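Local coordinates for protein glycerophosphoryl diester phosphodiesterase (Agrobacterium tumefaciens str. C58, PDB 3KS6) that belongs to the glycerophosphoryl diester phosphodiesterase family of TIM-barrel proteins and binds a magnesium ion through acidic side chains, at residues C104-G109 with G117-V122; F36-T41 with I46-D51. All coordinates share one frame; numbering follows the deposited sequence.

Overall arrangement
After strand 4-8 and two short helices, the chain runs through strand 33-40, turns through residues 41-45 and comes back as strand 46-48; contact 2 closes this hairpin. It then passes helices 69-74 and 88-95 before strand 101-106, whose end, after the loop 107-117, is met by helix 118-128 in contact 1. The two contacts thus follow one another in series, neither nested nor crossed. They are joined through the sheet, because strands 33-40 and 101-106 are parallel neighbours in it: Cys104 SG packs on Leu38 CD1 on the helix-facing side, while Asp37 and Glu105 share the magnesium ion, to which Glu35 is also bound.

Contact 1 of 2, residues C104-G109 with G117-V122; sequences CEIKPG and GFVALV. With MG (magnesium ion), chain F.
Ile106 lies against two valines one helical turn apart, Val119 and Val122, and each of its ends takes one of them. Its branch methyl CG2 meets Val119 CG2 at 4.1 Å, the two side chains crossing at about a right angle, while CD1 at the tip of the other branch approaches Val122 CG2 at 4.3 Å. The bend of the isoleucine chain explains this division: CG1 stands anti to the carbonyl carbon (chi1 -57°), and a further turn at chi2 (-58°) brings CD1 round toward the helix although the CB bond itself does not head there. Two residues earlier on the same side of the strand, Cys104 points its SG at the other methyl of Val122, CG1, 4.1 Å away. Val122 is therefore touched on both methyls, one by sulfur and one by the isoleucine tip. Within the helix, Val122 CG2 also rests over one face of the Phe118 ring, offset toward its rim. The contact is apolar and buried, at 191 Å² modest in area, and the helix axis runs nearly antiparallel to the strand, 10.6 Å from it. Leu38 of strand 33-40 and Leu148 of helix 142-151 extend the same layer, touching Val122 and Val119 respectively. Glu105, between the two strand residues that face the helix, turns the other way. Its chain is extended with CG anti to the backbone N (chi1 -168°), and OE1 reaches the magnesium ion at 2.0 Å, a site completed in part by Glu35 and Asp37. A strand with one side packed on its following helix and the other directed at a metal site at the C-terminal end of the barrel strands is the beta-alpha-beta arrangement of a TIM barrel, here the unit of strand 101-106, helix 118-128 and strand 135-139.

Contact 2 of 2, residues F36-T41 with I46-D51; sequences FDLHPT and IVVHHD. With MG (magnesium ion), chain F.
His39 and Val47 face each other as the hydrogen-bonded pair of an antiparallel beta hairpin, their amides and carbonyls exchanging two bonds: His39 N to Val47 O and Val47 N to His39 O, both 3.0 Å. No residue of the contact is more covered by the opposite segment than His39. Its CG is anti to the carbonyl carbon (chi1 -63°), which swings the ring along the hairpin toward the residues after strand 46-48. There NE2 donates to His50 O at 2.8 Å; the carbonyl oxygen lies near the ring plane, whereas the nitrogen sits well above the plane of that carbonyl. With ND1 bonded to the hydroxyl of Tyr115, both ring nitrogens are engaged and the rotation of the ring is fixed. In one of its two conformers Lys107 NZ also bonds to His50 O. Val47, in the modelled one of two conformers, presents CG1 to Thr41 CG2 at 3.8 Å, the two side chains meeting almost perpendicularly. On the other face of the hairpin, Leu38 CD2 touches both Val48 CG2 and Ile46 CG2, continuing toward helix 88-95 through Leu88. Asp37, also deeply covered, belongs to the metal site. Its backbone O accepts a bond from His49 N, 147° at the hydrogen, and its carboxylate lies alongside the His50 ring, the planes 62° apart. The two carboxylate oxygens divide their work: OD1 binds the magnesium ion at 2.1 Å, while OD2 accepts a 2.6 Å hydrogen bond from a water that is itself a ligand of the metal.

Contact 1 of 2, residues C104-G109 with G117-V122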
ATOM      1  N   CYS A 104      -2.826  -2.797   3.152  1.00 17.70           N
ATOM      2  CA  CYS A 104      -2.834  -3.924   2.234  1.00 19.21           C
ATOM      3  C   CYS A 104      -3.450  -3.547   0.889  1.00 21.16           C
ATOM      4  O   CYS A 104      -4.610  -3.176   0.853  1.00 22.09           O
ATOM      5  CB  CYS A 104      -3.659  -5.047   2.896  1.00 23.68           C
ATOM      6  SG  CYS A 104      -3.874  -6.515   1.881  1.00 23.76           S
ATOM      7  N   GLU A 105      -2.719  -3.696  -0.209  1.00 18.85           N
ATOM      8  CA  GLU A 105      -3.278  -3.366  -1.536  1.00 17.70           C
ATOM      9  C   GLU A 105      -3.706  -4.608  -2.277  1.00 17.16           C
ATOM     10  O   GLU A 105      -2.944  -5.563  -2.378  1.00 20.01           O
ATOM     11  CB  GLU A 105      -2.280  -2.570  -2.399  1.00 17.01           C
ATOM     12  CG  GLU A 105      -2.948  -1.978  -3.638  1.00 13.90           C
ATOM     13  CD  GLU A 105      -2.002  -1.210  -4.536  1.00 17.35           C
ATOM     14  OE1 GLU A 105      -0.923  -0.754  -4.061  1.00 21.77           O
ATOM     15  OE2 GLU A 105      -2.327  -1.119  -5.750  1.00 19.96           O
ATOM     16  N   ILE A 106      -4.921  -4.567  -2.790  1.00 19.22           N
ATOM     17  CA  ILE A 106      -5.520  -5.622  -3.618  1.00 18.04           C
ATOM     18  C   ILE A 106      -5.278  -5.269  -5.087  1.00 17.91           C
ATOM     19  O   ILE A 106      -5.830  -4.273  -5.614  1.00 19.19           O
ATOM     20  CB  ILE A 106      -7.033  -5.702  -3.368  1.00 17.44           C
ATOM     21  CG1 ILE A 106      -7.321  -5.953  -1.893  1.00 21.05           C
ATOM     22  CG2 ILE A 106      -7.674  -6.839  -4.221  1.00 15.83           C
ATOM     23  CD1 ILE A 106      -6.661  -7.266  -1.372  1.00 18.40           C
ATOM     24  N   LYS A 107      -4.422  -6.074  -5.717  0.50 20.96           N
ATOM     25  CA  LYS A 107      -3.991  -5.927  -7.104  0.50 20.56           C
ATOM     26  C   LYS A 107      -4.718  -6.930  -8.004  0.50 21.60           C
ATOM     27  O   LYS A 107      -5.095  -8.024  -7.553  0.50 20.89           O
ATOM     28  CB  LYS A 107      -2.482  -6.228  -7.219  0.50 21.84           C
ATOM     29  CG  LYS A 107      -1.530  -5.222  -6.579  0.50 24.28           C
ATOM     30  CD  LYS A 107      -1.280  -4.005  -7.462  0.50 30.80           C
ATOM     31  CE  LYS A 107       0.048  -4.041  -8.256  0.50 36.21           C
ATOM     32  NZ  LYS A 107       0.180  -5.061  -9.351  0.50 31.64           N
ATOM     33  N   PRO A 108      -4.910  -6.573  -9.288  1.00 18.98           N
ATOM     34  CA  PRO A 108      -5.426  -7.542 -10.250  1.00 21.05           C
ATOM     35  C   PRO A 108      -4.307  -8.393 -10.834  1.00 21.86           C
ATOM     36  O   PRO A 108      -3.131  -8.196 -10.524  1.00 19.36           O
ATOM     37  CB  PRO A 108      -6.016  -6.641 -11.338  1.00 18.48           C
ATOM     38  CG  PRO A 108      -5.017  -5.458 -11.363  1.00 21.38           C
ATOM     39  CD  PRO A 108      -4.727  -5.240  -9.903  1.00 20.78           C
ATOM     40  N   GLY A 109      -4.684  -9.364 -11.662  1.00 20.67           N
ATOM     41  CA  GLY A 109      -3.721 -10.163 -12.383  1.00 22.95           C
ATOM     42  C   GLY A 109      -3.186  -9.522 -13.654  1.00 22.08           C
ATOM     43  O   GLY A 109      -3.439  -8.351 -13.963  1.00 22.78           O
ATOM     44  N   GLY A 117     -12.477 -14.360  -6.007  1.00 25.69           N
ATOM     45  CA  GLY A 117     -12.424 -14.911  -4.637  1.00 26.70           C
ATOM     46  C   GLY A 117     -11.257 -14.522  -3.744  1.00 25.28           C
ATOM     47  O   GLY A 117     -11.168 -14.972  -2.603  1.00 23.29           O
ATOM     48  N   PHE A 118     -10.389 -13.644  -4.225  1.00 22.36           N
ATOM     49  CA  PHE A 118      -9.169 -13.346  -3.530  1.00 21.30           C
ATOM     50  C   PHE A 118      -9.379 -12.450  -2.313  1.00 18.27           C
ATOM     51  O   PHE A 118      -8.700 -12.623  -1.320  1.00 21.63           O
ATOM     52  CB  PHE A 118      -8.156 -12.737  -4.499  1.00 21.88           C
ATOM     53  CG  PHE A 118      -6.766 -12.586  -3.926  1.00 22.74           C
ATOM     54  CD1 PHE A 118      -6.077 -13.692  -3.403  1.00 22.98           C
ATOM     55  CD2 PHE A 118      -6.119 -11.340  -3.945  1.00 26.02           C
ATOM     56  CE1 PHE A 118      -4.796 -13.537  -2.881  1.00 23.03           C
ATOM     57  CE2 PHE A 118      -4.848 -11.202  -3.440  1.00 22.15           C
ATOM     58  CZ  PHE A 118      -4.194 -12.284  -2.914  1.00 22.18           C
ATOM     59  N   VAL A 119     -10.288 -11.482  -2.400  1.00 18.72           N
ATOM     60  CA  VAL A 119     -10.553 -10.636  -1.253  1.00 19.65           C
ATOM     61  C   VAL A 119     -10.957 -11.523  -0.057  1.00 20.68           C
ATOM     62  O   VAL A 119     -10.421 -11.378   1.041  1.00 16.82           O
ATOM     63  CB  VAL A 119     -11.622  -9.559  -1.583  1.00 20.10           C
ATOM     64  CG1 VAL A 119     -12.241  -8.988  -0.284  1.00 21.22           C
ATOM     65  CG2 VAL A 119     -10.993  -8.493  -2.520  1.00 17.80           C
ATOM     66  N   ALA A 120     -11.815 -12.521  -0.306  1.00 20.82           N
ATOM     67  CA  ALA A 120     -12.208 -13.469   0.755  1.00 21.03           C
ATOM     68  C   ALA A 120     -10.993 -14.216   1.336  1.00 20.23           C
ATOM     69  O   ALA A 120     -10.881 -14.363   2.560  1.00 22.00           O
ATOM     70  CB  ALA A 120     -13.266 -14.472   0.233  1.00 22.93           C
ATOM     71  N   LEU A 121     -10.100 -14.693   0.462  1.00 19.18           N
ATOM     72  CA  LEU A 121      -8.878 -15.399   0.891  1.00 22.42           C
ATOM     73  C   LEU A 121      -7.979 -14.528   1.757  1.00 21.17           C
ATOM     74  O   LEU A 121      -7.367 -14.987   2.743  1.00 19.76           O
ATOM     75  CB  LEU A 121      -8.003 -15.785  -0.302  1.00 24.35           C
ATOM     76  CG  LEU A 121      -7.750 -17.173  -0.850  1.00 38.42           C
ATOM     77  CD1 LEU A 121      -8.972 -17.608  -1.684  1.00 46.25           C
ATOM     78  CD2 LEU A 121      -6.410 -17.105  -1.703  1.00 31.77           C
ATOM     79  N   VAL A 122      -7.816 -13.291   1.315  1.00 20.84           N
ATOM     80  CA  VAL A 122      -6.953 -12.364   2.044  1.00 19.51           C
ATOM     81  C   VAL A 122      -7.524 -12.071   3.437  1.00 18.11           C
ATOM     82  O   VAL A 122      -6.790 -12.120   4.433  1.00 18.65           O
ATOM     83  CB  VAL A 122      -6.669 -11.047   1.239  1.00 19.90           C
ATOM     84  CG1 VAL A 122      -5.987  -9.984   2.176  1.00 19.22           C
ATOM     85  CG2 VAL A 122      -5.840 -11.319  -0.034  1.00 17.30           C
TER
HETATM   86 MG    MG F 251       1.033  -0.977  -3.535  1.00 17.72          MG
HETATM   87  O   HOH W   1       3.103  -1.340  -3.239  1.00 16.16           O
HETATM   88  O   HOH W   2       1.422  -0.827  -5.582  1.00 20.80           O

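Contact 2 of 2, residues F36-T41 with I46-D51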
ATOM      1  N   PHE A  36       1.977  -2.979   1.393  1.00 18.98           N
ATOM      2  CA  PHE A  36       2.345  -4.131   0.591  1.00 15.53           C
ATOM      3  C   PHE A  36       1.165  -4.570  -0.265  1.00 17.79           C
ATOM      4  O   PHE A  36       0.017  -4.214   0.011  1.00 19.25           O
ATOM      5  CB  PHE A  36       2.801  -5.284   1.515  1.00 19.44           C
ATOM      6  CG  PHE A  36       1.738  -5.701   2.493  1.00 18.07           C
ATOM      7  CD1 PHE A  36       1.575  -4.991   3.677  1.00 17.23           C
ATOM      8  CD2 PHE A  36       0.859  -6.738   2.196  1.00 20.01           C
ATOM      9  CE1 PHE A  36       0.599  -5.319   4.561  1.00 19.60           C
ATOM     10  CE2 PHE A  36      -0.137  -7.084   3.087  1.00 21.91           C
ATOM     11  CZ  PHE A  36      -0.258  -6.387   4.293  1.00 21.71           C
ATOM     12  N   ASP A  37       1.483  -5.349  -1.297  1.00 14.63           N
ATOM     13  CA  ASP A  37       0.514  -5.847  -2.283  1.00 18.57           C
ATOM     14  C   ASP A  37       0.543  -7.382  -2.195  1.00 18.36           C
ATOM     15  O   ASP A  37       1.535  -7.966  -1.800  1.00 16.73           O
ATOM     16  CB  ASP A  37       0.935  -5.419  -3.690  1.00 19.14           C
ATOM     17  CG  ASP A  37       1.508  -4.013  -3.733  1.00 21.80           C
ATOM     18  OD1 ASP A  37       0.729  -3.024  -3.649  1.00 17.56           O
ATOM     19  OD2 ASP A  37       2.748  -3.889  -3.846  1.00 20.76           O
ATOM     20  N   LEU A  38      -0.542  -8.026  -2.594  1.00 19.92           N
ATOM     21  CA  LEU A  38      -0.680  -9.474  -2.431  1.00 21.80           C
ATOM     22  C   LEU A  38      -1.175 -10.095  -3.715  1.00 22.64           C
ATOM     23  O   LEU A  38      -1.957  -9.467  -4.431  1.00 20.61           O
ATOM     24  CB  LEU A  38      -1.689  -9.787  -1.296  1.00 23.62           C
ATOM     25  CG  LEU A  38      -1.423  -9.286   0.144  1.00 20.84           C
ATOM     26  CD1 LEU A  38      -2.615  -9.634   1.104  1.00 16.11           C
ATOM     27  CD2 LEU A  38      -0.119  -9.855   0.665  1.00 18.07           C
ATOM     28  N   HIS A  39      -0.745 -11.335  -3.985  1.00 21.21           N
ATOM     29  CA  HIS A  39      -1.211 -12.141  -5.129  1.00 18.59           C
ATOM     30  C   HIS A  39      -1.421 -13.601  -4.734  1.00 19.52           C
ATOM     31  O   HIS A  39      -0.711 -14.124  -3.862  1.00 20.33           O
ATOM     32  CB  HIS A  39      -0.184 -12.086  -6.265  1.00 19.32           C
ATOM     33  CG  HIS A  39       0.020 -10.714  -6.820  1.00 20.38           C
ATOM     34  ND1 HIS A  39      -0.753 -10.198  -7.839  1.00 21.00           N
ATOM     35  CD2 HIS A  39       0.864  -9.729  -6.443  1.00 19.91           C
ATOM     36  CE1 HIS A  39      -0.362  -8.960  -8.084  1.00 26.00           C
ATOM     37  NE2 HIS A  39       0.613  -8.653  -7.248  1.00 24.36           N
ATOM     38  N   PRO A  40      -2.406 -14.269  -5.343  1.00 19.40           N
ATOM     39  CA  PRO A  40      -2.583 -15.686  -5.081  1.00 19.88           C
ATOM     40  C   PRO A  40      -1.642 -16.535  -5.904  1.00 21.32           C
ATOM     41  O   PRO A  40      -1.277 -16.119  -6.997  1.00 20.19           O
ATOM     42  CB  PRO A  40      -4.020 -15.926  -5.525  1.00 20.53           C
ATOM     43  CG  PRO A  40      -4.229 -14.939  -6.633  1.00 21.04           C
ATOM     44  CD  PRO A  40      -3.407 -13.756  -6.285  1.00 20.00           C
ATOM     45  N   THR A  41      -1.246 -17.703  -5.385  1.00 20.73           N
ATOM     46  CA  THR A  41      -0.528 -18.709  -6.166  1.00 24.73           C
ATOM     47  C   THR A  41      -1.527 -19.710  -6.750  1.00 25.32           C
ATOM     48  O   THR A  41      -2.732 -19.641  -6.466  1.00 27.35           O
ATOM     49  CB  THR A  41       0.480 -19.476  -5.331  1.00 24.28           C
ATOM     50  OG1 THR A  41      -0.236 -20.266  -4.365  1.00 21.80           O
ATOM     51  CG2 THR A  41       1.475 -18.489  -4.656  1.00 22.65           C
ATOM     52  N   ILE A  46      -0.901 -17.158  -0.511  1.00 20.45           N
ATOM     53  CA  ILE A  46      -0.894 -15.704  -0.631  1.00 21.08           C
ATOM     54  C   ILE A  46       0.565 -15.227  -0.518  1.00 20.76           C
ATOM     55  O   ILE A  46       1.201 -15.449   0.493  1.00 24.01           O
ATOM     56  CB  ILE A  46      -1.724 -15.038   0.450  1.00 19.56           C
ATOM     57  CG1 ILE A  46      -3.178 -15.524   0.385  1.00 26.96           C
ATOM     58  CG2 ILE A  46      -1.654 -13.487   0.296  1.00 21.53           C
ATOM     59  CD1 ILE A  46      -4.030 -14.993   1.500  1.00 25.35           C
ATOM     60  N   VAL A  47       1.094 -14.614  -1.568  0.50 19.46           N
ATOM     61  CA  VAL A  47       2.447 -14.088  -1.519  0.50 18.89           C
ATOM     62  C   VAL A  47       2.444 -12.579  -1.632  0.50 18.81           C
ATOM     63  O   VAL A  47       1.572 -11.990  -2.265  0.50 16.99           O
ATOM     64  CB  VAL A  47       3.375 -14.683  -2.591  0.50 17.35           C
ATOM     65  CG1 VAL A  47       3.544 -16.195  -2.369  0.50 11.71           C
ATOM     66  CG2 VAL A  47       2.861 -14.371  -4.003  0.50 18.38           C
ATOM     67  N   VAL A  48       3.449 -11.990  -1.001  1.00 19.70           N
ATOM     68  CA  VAL A  48       3.635 -10.547  -0.900  1.00 17.90           C
ATOM     69  C   VAL A  48       4.596 -10.127  -2.043  1.00 19.06           C
ATOM     70  O   VAL A  48       5.770 -10.462  -2.052  1.00 18.80           O
ATOM     71  CB  VAL A  48       4.247 -10.158   0.463  1.00 21.15           C
ATOM     72  CG1 VAL A  48       4.390  -8.655   0.591  1.00 20.15           C
ATOM     73  CG2 VAL A  48       3.401 -10.732   1.625  1.00 19.78           C
ATOM     74  N   HIS A  49       4.058  -9.434  -3.033  1.00 18.00           N
ATOM     75  CA  HIS A  49       4.802  -9.045  -4.242  1.00 17.05           C
ATOM     76  C   HIS A  49       4.037  -7.948  -4.927  1.00 17.60           C
ATOM     77  O   HIS A  49       2.800  -7.966  -4.930  1.00 16.96           O
ATOM     78  CB  HIS A  49       4.935 -10.248  -5.177  1.00 17.07           C
ATOM     79  CG  HIS A  49       6.107 -10.167  -6.107  1.00 18.82           C
ATOM     80  ND1 HIS A  49       7.366 -10.565  -5.726  1.00 21.58           N
ATOM     81  CD2 HIS A  49       6.220  -9.756  -7.397  1.00 21.93           C
ATOM     82  CE1 HIS A  49       8.212 -10.401  -6.729  1.00 22.88           C
ATOM     83  NE2 HIS A  49       7.547  -9.913  -7.758  1.00 18.15           N
ATOM     84  N   HIS A  50       4.740  -7.003  -5.551  1.00 17.93           N
ATOM     85  CA  HIS A  50       4.040  -5.919  -6.228  1.00 17.33           C
ATOM     86  C   HIS A  50       3.402  -6.351  -7.556  1.00 19.47           C
ATOM     87  O   HIS A  50       2.176  -6.367  -7.663  1.00 17.88           O
ATOM     88  CB  HIS A  50       4.982  -4.728  -6.456  1.00 20.59           C
ATOM     89  CG  HIS A  50       4.342  -3.648  -7.253  1.00 16.11           C
ATOM     90  ND1 HIS A  50       4.806  -3.264  -8.496  1.00 23.46           N
ATOM     91  CD2 HIS A  50       3.223  -2.929  -7.019  1.00 19.11           C
ATOM     92  CE1 HIS A  50       3.993  -2.343  -8.982  1.00 20.71           C
ATOM     93  NE2 HIS A  50       3.032  -2.116  -8.102  1.00 23.30           N
ATOM     94  N   ASP A  51       4.215  -6.720  -8.558  1.00 18.93           N
ATOM     95  CA  ASP A  51       3.657  -7.096  -9.863  1.00 18.76           C
ATOM     96  C   ASP A  51       2.986  -8.479  -9.794  1.00 18.86           C
ATOM     97  O   ASP A  51       3.328  -9.303  -8.937  1.00 18.36           O
ATOM     98  CB  ASP A  51       4.736  -7.157 -10.948  1.00 18.89           C
ATOM     99  CG  ASP A  51       5.238  -5.800 -11.388  1.00 21.44           C
ATOM    100  OD1 ASP A  51       4.549  -4.776 -11.217  1.00 23.05           O
ATOM    101  OD2 ASP A  51       6.354  -5.799 -11.931  1.00 22.70           O
TER
HETATM  102 MG    MG F 251       1.033  -0.977  -3.535  1.00 17.72          MG
HETATM  103  O   HOH W   1       3.103  -1.340  -3.239  1.00 16.16           O
HETATM  104  O   HOH W   2       1.422  -0.827  -5.582  1.00 20.80           O